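Local coordinates for PDZ domain protein (Parabacteroides distasonis, PDB 4L8N), which is of unknown function but combines N- and C-terminal PDZ domains with a DUF4136 domain and binds magnesium, at residues 117-122 with 415-421; 303-309 with 446-452; 364-368 with 401-407. One frame throughout, in Å; residues are numbered along the deposited sequence.

Interaction 1 of 3, residues 117-122 with 415-421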
loop_
_atom_site.group_PDB
_atom_site.type_symbol
_atom_site.label_atom_id
_atom_site.label_comp_id
_atom_site.label_asym_id
_atom_site.label_seq_id
_atom_site.Cartn_x
_atom_site.Cartn_y
_atom_site.Cartn_z
ATOM N N TYR A 117 -39.107 -3.763 -4.271
ATOM C CA TYR A 117 -39.959 -3.557 -5.428
ATOM C C TYR A 117 -39.077 -2.984 -6.548
ATOM O O TYR A 117 -39.292 -3.266 -7.733
ATOM C CB TYR A 117 -41.072 -2.541 -5.112
ATOM C CG TYR A 117 -42.271 -2.996 -4.308
ATOM C CD1 TYR A 117 -42.821 -4.262 -4.493
ATOM C CD2 TYR A 117 -42.966 -2.102 -3.500
ATOM C CE1 TYR A 117 -43.980 -4.655 -3.819
ATOM C CE2 TYR A 117 -44.131 -2.477 -2.836
ATOM C CZ TYR A 117 -44.625 -3.761 -2.981
ATOM O OH TYR A 117 -45.750 -4.137 -2.289
ATOM N N SER A 118 -38.075 -2.139 -6.139
ATOM C CA SER A 118 -37.199 -1.443 -7.064
ATOM C C SER A 118 -35.764 -1.267 -6.559
ATOM O O SER A 118 -35.362 -0.136 -6.262
ATOM C CB SER A 118 -37.795 -0.082 -7.387
ATOM O OG SER A 118 -37.145 0.462 -8.518
ATOM N N LEU A 119 -34.963 -2.367 -6.528
ATOM C CA LEU A 119 -33.550 -2.318 -6.107
ATOM C C LEU A 119 -32.722 -1.475 -7.065
ATOM O O LEU A 119 -31.718 -0.897 -6.667
ATOM C CB LEU A 119 -32.922 -3.710 -5.988
ATOM C CG LEU A 119 -33.199 -4.497 -4.718
ATOM C CD1 LEU A 119 -32.362 -5.763 -4.691
ATOM C CD2 LEU A 119 -32.887 -3.690 -3.469
ATOM N N GLU A 120 -33.168 -1.415 -8.320
ATOM C CA GLU A 120 -32.631 -0.648 -9.433
ATOM C C GLU A 120 -32.544 0.819 -9.100
ATOM O O GLU A 120 -31.680 1.511 -9.632
ATOM C CB GLU A 120 -33.549 -0.812 -10.659
ATOM C CG GLU A 120 -33.444 -2.165 -11.327
ATOM C CD GLU A 120 -34.423 -3.234 -10.894
ATOM O OE1 GLU A 120 -34.926 -3.188 -9.748
ATOM O OE2 GLU A 120 -34.666 -4.146 -11.714
ATOM N N THR A 121 -33.470 1.306 -8.251
ATOM C CA THR A 121 -33.533 2.717 -7.893
ATOM C C THR A 121 -33.201 2.968 -6.426
ATOM O O THR A 121 -32.731 4.066 -6.113
ATOM C CB THR A 121 -34.933 3.291 -8.219
ATOM O OG1 THR A 121 -35.937 2.661 -7.417
ATOM C CG2 THR A 121 -35.291 3.177 -9.685
ATOM N N THR A 122 -33.440 1.978 -5.526
ATOM C CA THR A 122 -33.289 2.176 -4.075
ATOM C C THR A 122 -32.419 1.142 -3.407
ATOM O O THR A 122 -32.898 0.069 -3.027
ATOM C CB THR A 122 -34.679 2.185 -3.430
ATOM O OG1 THR A 122 -35.534 3.048 -4.195
ATOM C CG2 THR A 122 -34.656 2.576 -1.938
ATOM N N TYR A 415 -43.522 3.224 -6.218
ATOM C CA TYR A 415 -42.696 2.848 -7.365
ATOM C C TYR A 415 -43.521 2.753 -8.662
ATOM O O TYR A 415 -43.121 2.066 -9.592
ATOM C CB TYR A 415 -41.937 1.538 -7.065
ATOM C CG TYR A 415 -40.891 1.697 -5.979
ATOM C CD1 TYR A 415 -39.770 2.501 -6.174
ATOM C CD2 TYR A 415 -41.070 1.124 -4.717
ATOM C CE1 TYR A 415 -38.815 2.673 -5.169
ATOM C CE2 TYR A 415 -40.128 1.301 -3.699
ATOM C CZ TYR A 415 -38.990 2.055 -3.942
ATOM O OH TYR A 415 -38.025 2.213 -2.980
ATOM N N TYR A 416 -44.611 3.531 -8.764
ATOM C CA TYR A 416 -45.493 3.522 -9.934
ATOM C C TYR A 416 -44.880 4.115 -11.205
ATOM O O TYR A 416 -45.485 3.984 -12.275
ATOM C CB TYR A 416 -46.817 4.206 -9.623
ATOM C CG TYR A 416 -47.910 3.190 -9.457
ATOM C CD1 TYR A 416 -47.679 1.994 -8.771
ATOM C CD2 TYR A 416 -49.149 3.365 -10.063
ATOM C CE1 TYR A 416 -48.664 1.015 -8.667
ATOM C CE2 TYR A 416 -50.132 2.372 -10.002
ATOM C CZ TYR A 416 -49.898 1.217 -9.268
ATOM O OH TYR A 416 -50.878 0.265 -9.144
ATOM N N PHE A 417 -43.686 4.706 -11.108
ATOM C CA PHE A 417 -42.982 5.273 -12.244
ATOM C C PHE A 417 -42.189 4.151 -12.993
ATOM O O PHE A 417 -41.679 4.383 -14.099
ATOM C CB PHE A 417 -42.042 6.419 -11.764
ATOM C CG PHE A 417 -40.999 5.972 -10.756
ATOM C CD1 PHE A 417 -39.822 5.353 -11.173
ATOM C CD2 PHE A 417 -41.221 6.116 -9.390
ATOM C CE1 PHE A 417 -38.906 4.859 -10.241
ATOM C CE2 PHE A 417 -40.289 5.645 -8.460
ATOM C CZ PHE A 417 -39.142 5.022 -8.888
ATOM N N ALA A 418 -42.067 2.957 -12.376
ATOM C CA ALA A 418 -41.312 1.820 -12.911
ATOM C C ALA A 418 -42.230 0.865 -13.684
ATOM O O ALA A 418 -43.299 0.530 -13.173
ATOM C CB ALA A 418 -40.608 1.091 -11.775
ATOM N N PRO A 419 -41.834 0.385 -14.897
ATOM C CA PRO A 419 -42.733 -0.486 -15.682
ATOM C C PRO A 419 -42.832 -1.930 -15.140
ATOM O O PRO A 419 -43.762 -2.660 -15.518
ATOM C CB PRO A 419 -42.109 -0.437 -17.074
ATOM C CG PRO A 419 -40.668 -0.272 -16.816
ATOM C CD PRO A 419 -40.612 0.692 -15.668
ATOM N N TYR A 420 -41.873 -2.343 -14.262
ATOM C CA TYR A 420 -41.917 -3.638 -13.576
ATOM C C TYR A 420 -42.923 -3.597 -12.363
ATOM O O TYR A 420 -43.089 -4.593 -11.676
ATOM C CB TYR A 420 -40.520 -4.108 -13.143
ATOM C CG TYR A 420 -39.622 -3.042 -12.557
ATOM C CD1 TYR A 420 -39.704 -2.696 -11.212
ATOM C CD2 TYR A 420 -38.638 -2.436 -13.327
ATOM C CE1 TYR A 420 -38.840 -1.763 -10.651
ATOM C CE2 TYR A 420 -37.779 -1.488 -12.783
ATOM C CZ TYR A 420 -37.878 -1.154 -11.441
ATOM O OH TYR A 420 -37.042 -0.195 -10.899
ATOM N N ILE A 421 -43.587 -2.450 -12.117
ATOM C CA ILE A 421 -44.609 -2.291 -11.077
ATOM C C ILE A 421 -45.906 -1.802 -11.756
ATOM O O ILE A 421 -46.946 -2.424 -11.582
ATOM C CB ILE A 421 -44.189 -1.361 -9.873
ATOM C CG1 ILE A 421 -42.886 -1.806 -9.186
ATOM C CG2 ILE A 421 -45.321 -1.193 -8.866
ATOM C CD1 ILE A 421 -42.881 -3.173 -8.463
#

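Interaction 2 of 3, residues 303-309 with 446-452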
loop_
_atom_site.group_PDB
_atom_site.type_symbol
_atom_site.label_atom_id
_atom_site.label_comp_id
_atom_site.label_asym_id
_atom_site.label_seq_id
_atom_site.Cartn_x
_atom_site.Cartn_y
_atom_site.Cartn_z
ATOM N N SER A 303 -25.726 5.727 -1.318
ATOM C CA SER A 303 -27.137 5.523 -0.989
ATOM C C SER A 303 -27.978 6.186 -2.045
ATOM O O SER A 303 -27.982 7.422 -2.137
ATOM C CB SER A 303 -27.472 6.093 0.387
ATOM O OG SER A 303 -26.693 5.489 1.406
ATOM N N LYS A 304 -28.652 5.381 -2.887
ATOM C CA LYS A 304 -29.502 5.980 -3.896
ATOM C C LYS A 304 -30.955 5.646 -3.583
ATOM O O LYS A 304 -31.218 4.641 -2.926
ATOM C CB LYS A 304 -29.069 5.602 -5.325
ATOM C CG LYS A 304 -29.335 4.191 -5.805
ATOM C CD LYS A 304 -29.060 4.159 -7.298
ATOM C CE LYS A 304 -29.251 2.807 -7.912
ATOM N NZ LYS A 304 -29.191 2.872 -9.399
ATOM N N LYS A 305 -31.883 6.542 -3.953
ATOM C CA LYS A 305 -33.326 6.362 -3.716
ATOM C C LYS A 305 -34.163 7.217 -4.662
ATOM O O LYS A 305 -33.905 8.410 -4.821
ATOM C CB LYS A 305 -33.711 6.696 -2.262
ATOM C CG LYS A 305 -35.188 6.437 -1.918
ATOM C CD LYS A 305 -35.588 6.883 -0.495
ATOM C CE LYS A 305 -34.859 6.078 0.557
ATOM N NZ LYS A 305 -35.403 6.299 1.910
ATOM N N THR A 306 -35.170 6.593 -5.265
ATOM C CA THR A 306 -36.145 7.259 -6.106
ATOM C C THR A 306 -37.499 6.728 -5.711
ATOM O O THR A 306 -37.692 5.525 -5.691
ATOM C CB THR A 306 -35.859 7.084 -7.603
ATOM O OG1 THR A 306 -34.547 7.562 -7.890
ATOM C CG2 THR A 306 -36.871 7.829 -8.483
ATOM N N TYR A 307 -38.438 7.615 -5.399
ATOM C CA TYR A 307 -39.792 7.214 -5.056
ATOM C C TYR A 307 -40.797 8.252 -5.518
ATOM O O TYR A 307 -40.426 9.399 -5.758
ATOM C CB TYR A 307 -39.932 6.937 -3.543
ATOM C CG TYR A 307 -39.733 8.131 -2.626
ATOM C CD1 TYR A 307 -38.462 8.494 -2.189
ATOM C CD2 TYR A 307 -40.821 8.813 -2.091
ATOM C CE1 TYR A 307 -38.270 9.572 -1.329
ATOM C CE2 TYR A 307 -40.645 9.865 -1.190
ATOM C CZ TYR A 307 -39.364 10.250 -0.823
ATOM O OH TYR A 307 -39.165 11.289 0.055
ATOM N N ASN A 308 -42.074 7.840 -5.653
ATOM C CA ASN A 308 -43.199 8.743 -5.948
ATOM C C ASN A 308 -43.565 9.430 -4.645
ATOM O O ASN A 308 -43.906 8.752 -3.659
ATOM C CB ASN A 308 -44.417 8.001 -6.528
ATOM C CG ASN A 308 -44.460 7.813 -8.025
ATOM O OD1 ASN A 308 -43.812 8.505 -8.825
ATOM N ND2 ASN A 308 -45.294 6.892 -8.437
ATOM N N TYR A 309 -43.438 10.768 -4.627
ATOM C CA TYR A 309 -43.723 11.606 -3.484
ATOM C C TYR A 309 -45.074 12.323 -3.619
ATOM O O TYR A 309 -45.321 13.000 -4.623
ATOM C CB TYR A 309 -42.595 12.626 -3.328
ATOM C CG TYR A 309 -42.857 13.691 -2.283
ATOM C CD1 TYR A 309 -42.730 13.408 -0.927
ATOM C CD2 TYR A 309 -43.210 14.987 -2.652
ATOM C CE1 TYR A 309 -42.964 14.383 0.039
ATOM C CE2 TYR A 309 -43.426 15.973 -1.697
ATOM C CZ TYR A 309 -43.307 15.664 -0.350
ATOM O OH TYR A 309 -43.503 16.629 0.606
ATOM N N PRO A 446 -47.809 12.267 -8.533
ATOM C CA PRO A 446 -46.685 12.513 -7.644
ATOM C C PRO A 446 -45.529 13.156 -8.372
ATOM O O PRO A 446 -45.466 13.181 -9.617
ATOM C CB PRO A 446 -46.310 11.103 -7.154
ATOM C CG PRO A 446 -47.373 10.186 -7.658
ATOM C CD PRO A 446 -47.884 10.838 -8.886
ATOM N N THR A 447 -44.604 13.668 -7.571
ATOM C CA THR A 447 -43.344 14.202 -8.052
ATOM C C THR A 447 -42.340 13.125 -7.751
ATOM O O THR A 447 -42.537 12.328 -6.834
ATOM C CB THR A 447 -43.029 15.557 -7.441
ATOM O OG1 THR A 447 -43.153 15.492 -6.016
ATOM C CG2 THR A 447 -43.896 16.664 -8.021
ATOM N N ILE A 448 -41.299 13.060 -8.541
ATOM C CA ILE A 448 -40.323 12.005 -8.383
ATOM C C ILE A 448 -39.156 12.563 -7.585
ATOM O O ILE A 448 -38.490 13.538 -7.987
ATOM C CB ILE A 448 -39.950 11.391 -9.769
ATOM C CG1 ILE A 448 -41.188 10.645 -10.365
ATOM C CG2 ILE A 448 -38.745 10.467 -9.668
ATOM C CD1 ILE A 448 -41.026 10.022 -11.750
ATOM N N ARG A 449 -38.982 11.994 -6.393
ATOM C CA ARG A 449 -37.889 12.385 -5.527
ATOM C C ARG A 449 -36.794 11.449 -5.839
ATOM O O ARG A 449 -36.988 10.238 -5.767
ATOM C CB ARG A 449 -38.268 12.374 -4.037
ATOM C CG ARG A 449 -39.034 13.582 -3.633
ATOM C CD ARG A 449 -38.996 13.779 -2.148
ATOM N NE ARG A 449 -39.559 15.085 -1.793
ATOM C CZ ARG A 449 -39.571 15.595 -0.564
ATOM N NH1 ARG A 449 -39.049 14.916 0.448
ATOM N NH2 ARG A 449 -40.108 16.785 -0.339
ATOM N N SER A 450 -35.688 11.994 -6.312
ATOM C CA SER A 450 -34.478 11.263 -6.659
ATOM C C SER A 450 -33.341 11.827 -5.851
ATOM O O SER A 450 -33.286 13.049 -5.621
ATOM C CB SER A 450 -34.200 11.364 -8.147
ATOM O OG SER A 450 -33.985 10.065 -8.661
ATOM N N GLU A 451 -32.486 10.942 -5.341
ATOM C CA GLU A 451 -31.359 11.318 -4.496
ATOM C C GLU A 451 -30.265 10.255 -4.509
ATOM O O GLU A 451 -30.540 9.058 -4.553
ATOM C CB GLU A 451 -31.798 11.622 -3.026
ATOM C CG GLU A 451 -32.806 10.653 -2.407
ATOM C CD GLU A 451 -33.147 10.834 -0.934
ATOM O OE1 GLU A 451 -32.382 10.330 -0.079
ATOM O OE2 GLU A 451 -34.230 11.397 -0.637
ATOM N N VAL A 452 -29.017 10.727 -4.526
ATOM C CA VAL A 452 -27.780 9.950 -4.400
ATOM C C VAL A 452 -26.907 10.656 -3.363
ATOM O O VAL A 452 -26.649 11.851 -3.505
ATOM C CB VAL A 452 -26.981 9.718 -5.706
ATOM C CG1 VAL A 452 -25.807 8.784 -5.450
ATOM C CG2 VAL A 452 -27.852 9.162 -6.812
#

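Interaction 3 of 3, residues 364-368 with 401-407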
loop_
_atom_site.group_PDB
_atom_site.type_symbol
_atom_site.label_atom_id
_atom_site.label_comp_id
_atom_site.label_asym_id
_atom_site.label_seq_id
_atom_site.Cartn_x
_atom_site.Cartn_y
_atom_site.Cartn_z
ATOM N N PHE A 364 -44.381 -11.907 -1.591
ATOM C CA PHE A 364 -44.090 -11.372 -2.934
ATOM C C PHE A 364 -42.613 -11.572 -3.316
ATOM O O PHE A 364 -42.325 -11.876 -4.469
ATOM C CB PHE A 364 -44.456 -9.861 -3.041
ATOM C CG PHE A 364 -43.847 -9.109 -4.213
ATOM C CD1 PHE A 364 -44.379 -9.232 -5.494
ATOM C CD2 PHE A 364 -42.731 -8.296 -4.037
ATOM C CE1 PHE A 364 -43.793 -8.577 -6.578
ATOM C CE2 PHE A 364 -42.154 -7.628 -5.123
ATOM C CZ PHE A 364 -42.698 -7.766 -6.382
ATOM N N ILE A 365 -41.687 -11.351 -2.382
ATOM C CA ILE A 365 -40.266 -11.478 -2.685
ATOM C C ILE A 365 -39.930 -12.927 -2.963
ATOM O O ILE A 365 -39.183 -13.203 -3.896
ATOM C CB ILE A 365 -39.401 -10.861 -1.571
ATOM C CG1 ILE A 365 -39.626 -9.340 -1.540
ATOM C CG2 ILE A 365 -37.922 -11.182 -1.774
ATOM C CD1 ILE A 365 -39.593 -8.828 -0.245
ATOM N N THR A 366 -40.531 -13.837 -2.184
ATOM C CA THR A 366 -40.393 -15.287 -2.258
ATOM C C THR A 366 -40.845 -15.775 -3.648
ATOM O O THR A 366 -40.078 -16.419 -4.374
ATOM C CB THR A 366 -41.246 -15.904 -1.097
ATOM O OG1 THR A 366 -40.538 -15.771 0.137
ATOM C CG2 THR A 366 -41.627 -17.374 -1.323
ATOM N N ASN A 367 -42.095 -15.432 -3.997
ATOM C CA ASN A 367 -42.800 -15.836 -5.196
ATOM C C ASN A 367 -42.301 -15.165 -6.492
ATOM O O ASN A 367 -42.699 -15.609 -7.578
ATOM C CB ASN A 367 -44.287 -15.583 -5.001
ATOM C CG ASN A 367 -44.932 -16.472 -3.951
ATOM O OD1 ASN A 367 -44.450 -17.566 -3.629
ATOM N ND2 ASN A 367 -46.042 -16.023 -3.388
ATOM N N THR A 368 -41.409 -14.140 -6.398
ATOM C CA THR A 368 -40.871 -13.480 -7.593
ATOM C C THR A 368 -39.352 -13.634 -7.697
ATOM O O THR A 368 -38.758 -13.044 -8.606
ATOM C CB THR A 368 -41.288 -12.006 -7.672
ATOM O OG1 THR A 368 -40.770 -11.282 -6.557
ATOM C CG2 THR A 368 -42.778 -11.833 -7.774
ATOM N N ALA A 401 -47.451 -9.934 -10.781
ATOM C CA ALA A 401 -47.243 -10.466 -9.436
ATOM C C ALA A 401 -47.265 -9.346 -8.383
ATOM O O ALA A 401 -47.930 -9.500 -7.369
ATOM C CB ALA A 401 -45.932 -11.220 -9.367
ATOM N N SER A 402 -46.618 -8.197 -8.661
ATOM C CA SER A 402 -46.554 -7.050 -7.755
ATOM C C SER A 402 -47.921 -6.472 -7.399
ATOM O O SER A 402 -48.032 -5.818 -6.356
ATOM C CB SER A 402 -45.704 -5.937 -8.366
ATOM O OG SER A 402 -46.429 -5.130 -9.282
ATOM N N GLN A 403 -48.927 -6.664 -8.277
ATOM C CA GLN A 403 -50.248 -6.069 -8.118
ATOM C C GLN A 403 -51.305 -7.071 -7.643
ATOM O O GLN A 403 -52.493 -6.736 -7.602
ATOM C CB GLN A 403 -50.682 -5.380 -9.431
ATOM C CG GLN A 403 -49.773 -4.202 -9.846
ATOM C CD GLN A 403 -49.637 -3.131 -8.776
ATOM O OE1 GLN A 403 -50.570 -2.400 -8.481
ATOM N NE2 GLN A 403 -48.483 -3.035 -8.147
ATOM N N SER A 404 -50.866 -8.274 -7.223
ATOM C CA SER A 404 -51.756 -9.312 -6.698
ATOM C C SER A 404 -52.181 -8.933 -5.295
ATOM O O SER A 404 -51.327 -8.723 -4.429
ATOM C CB SER A 404 -51.069 -10.674 -6.696
ATOM O OG SER A 404 -50.375 -10.918 -7.907
ATOM N N SER A 405 -53.500 -8.847 -5.076
ATOM C CA SER A 405 -54.139 -8.476 -3.808
ATOM C C SER A 405 -53.628 -9.296 -2.620
ATOM O O SER A 405 -53.606 -8.769 -1.501
ATOM C CB SER A 405 -55.653 -8.593 -3.921
ATOM O OG SER A 405 -56.148 -7.481 -4.649
ATOM N N ASP A 406 -53.149 -10.542 -2.875
ATOM C CA ASP A 406 -52.564 -11.438 -1.873
ATOM C C ASP A 406 -51.289 -10.820 -1.254
ATOM O O ASP A 406 -50.982 -11.090 -0.086
ATOM C CB ASP A 406 -52.253 -12.824 -2.497
ATOM C CG ASP A 406 -51.522 -13.830 -1.599
ATOM O OD1 ASP A 406 -51.835 -13.889 -0.383
ATOM O OD2 ASP A 406 -50.669 -14.583 -2.122
ATOM N N TYR A 407 -50.559 -9.980 -2.019
ATOM C CA TYR A 407 -49.328 -9.375 -1.504
ATOM C C TYR A 407 -49.558 -7.954 -0.938
ATOM O O TYR A 407 -48.581 -7.293 -0.583
ATOM C CB TYR A 407 -48.216 -9.373 -2.571
ATOM C CG TYR A 407 -47.997 -10.699 -3.273
ATOM C CD1 TYR A 407 -47.789 -11.871 -2.550
ATOM C CD2 TYR A 407 -47.945 -10.773 -4.659
ATOM C CE1 TYR A 407 -47.580 -13.091 -3.194
ATOM C CE2 TYR A 407 -47.735 -11.983 -5.316
ATOM C CZ TYR A 407 -47.545 -13.143 -4.583
ATOM O OH TYR A 407 -47.333 -14.333 -5.252
#

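Interaction 1 of 3, residues 117-122 with 415-421
Two hydroxyl pairings join S118 and T122 to the tyrosines of the 415-421 loop. S118 OG and Y420 OH are only 2.5 Å apart, a very short hydrogen bond in which either group may donate. OG approaches the Y420 ring near its plane, at the phenol edge, and reaches it because it stands anti to the backbone N (chi1 -166°). On the chain side the same OG pairs with T121 OG1 at 2.7 Å, linking three hydroxyls in a row. T122 OG1 lies 2.9 Å from Y415 OH, probably as donor, although its proton has another acceptor within reach; Y415 OH is also bonded to A111 O. Ring and aliphatic contacts add to this. S118 CB sits over one face of Y415 in a CH-pi contact, 3.8 Å from the centroid, while Y117 CB packs on Y415 CD2 at 3.7 Å and on I421 CD1 at 3.9 Å. T121 CG2 meets the edge of F417 at CE1. Replacing Y415 by an alanine removes the phenol, which would probably leave A111 O and T122 OG1 without this partner and open a gap beside S118 CB. The buried contact joins the loop between helix 107-113 and strand 123-135 to the loop before strand 429-435, with its type I beta turn Y415-A418; W390 bonds to Y117 O and E120 OE2, F417 leans on strand 298-309, and I421 touches helix 395-402.

Interaction 2 of 3, residues 303-309 with 446-452
K305, Y307 and Y309 pair with E451, R449 and T447 as the hydrogen-bonded positions of an antiparallel beta ladder, part of the long mixed sheet in which strand 298-309 lies between 123-135 and 438-456. The axes of the two short strand segments approach to 4.7 Å, their N-to-C directions 152° apart. Each of these three pairs has a bond in both directions; Y309 N to T447 O, at 2.8 Å, is nearly straight (170° at the hydrogen).

R449 extends along the face that carries Y307 and Y309. Its CB rests over one face of the Y307 ring, 4.2 Å from the centroid, in a CH-pi contact. CG passes Y309 CB, and CD then comes to 3.3 Å from Y307 OH while grazing the Y309 ring off-centre. The chain is extended from CG to NE, which sets NE above the middle of that ring. Beyond it the guanidinium lies flat on Y309, CZ 3.7 Å from the ring centroid and the planes 14° apart: a stacked cation-pi pair. At the tip NH2 hangs over Y309 CZ. The guanidinium also makes a cation-pi contact with Y37, so two aromatic rings attend this charge, and Y309 OH bonds to D326, whose carboxylate would tend to steady the ring under the arginine. Y307 packs against helix 107-113, where K305 NZ finds D108 O and S112 OG.

On the other face, N308 CB rests on P446 CB; N308 ND2 is held by Y413 O and N427 OD1, and V452 meets Y216 of the second subunit. Between T306 and S450 the two hydroxyls, OG1 and OG, share a 2.7 Å hydrogen bond, beside which T306 CG2 touches I448 CG2 at 3.4 Å.

Interaction 3 of 3, residues 364-368 with 401-407
With F364 CG anti to the backbone N (chi1 163°) and Y407 CG anti to its own carbonyl carbon, the phenol ring of Y407 is laid against the backbone and CB of F364, and the phenyl ring is left to reach S402. F364 CA lies over the Y407 face in a CH-pi contact, 3.9 Å from the centroid, and F364 CB touches Y407 CG at 3.6 Å. The two rings form an offset edge-to-face pair, the F364 edge toward the Y407 face, with planes 63° apart. Farther out on the phenyl ring, CE1 comes within 3.4 Å of S402 CA and 3.7 Å of S402 CB. T368 OG1 donates to F364 O at 2.7 Å and stands over the centre of a F364 ring face, while its CG2 packs against A401 CB. The phenol end of Y407 receives N367 ND2 at 2.8 Å; the bond is bent, 138° at the hydrogen, and OH is tilted from the amide plane. The ends of helices 354-367 and 395-402 are thereby packed together, with a D406-R363 salt bridge beside them and the edge-to-face ring of Y117 against F364. The contact is chiefly aromatic and aliphatic, so packing probably supplies most of its hold, whereas the one bent amide-phenol bond probably limits how Y407 can turn beside the helix end.

How the interactions relate
From the N terminus, 117-122 comes first, between helix 107-113 and strand 123-135, and 303-309 follows on strand 298-309. The end of helix 354-367 then meets 401-407, closing the short loop of interaction 3. Next, 415-421 returns to 117-122 and closes interaction 1; finally 446-452 pairs with 303-309 and closes interaction 2. Interactions 1 and 2 therefore cross, and interaction 3 falls within the span of both. Interaction 1 lies between the others: E120 O meets K304 NZ of interaction 2, and Y416 OH meets Q403 OE1 of interaction 3. Together they tie the long mixed sheet, through the loops 117-122 and 415-421, to the ends of helices 354-367 and 395-402; interactions 2 and 3 do not touch.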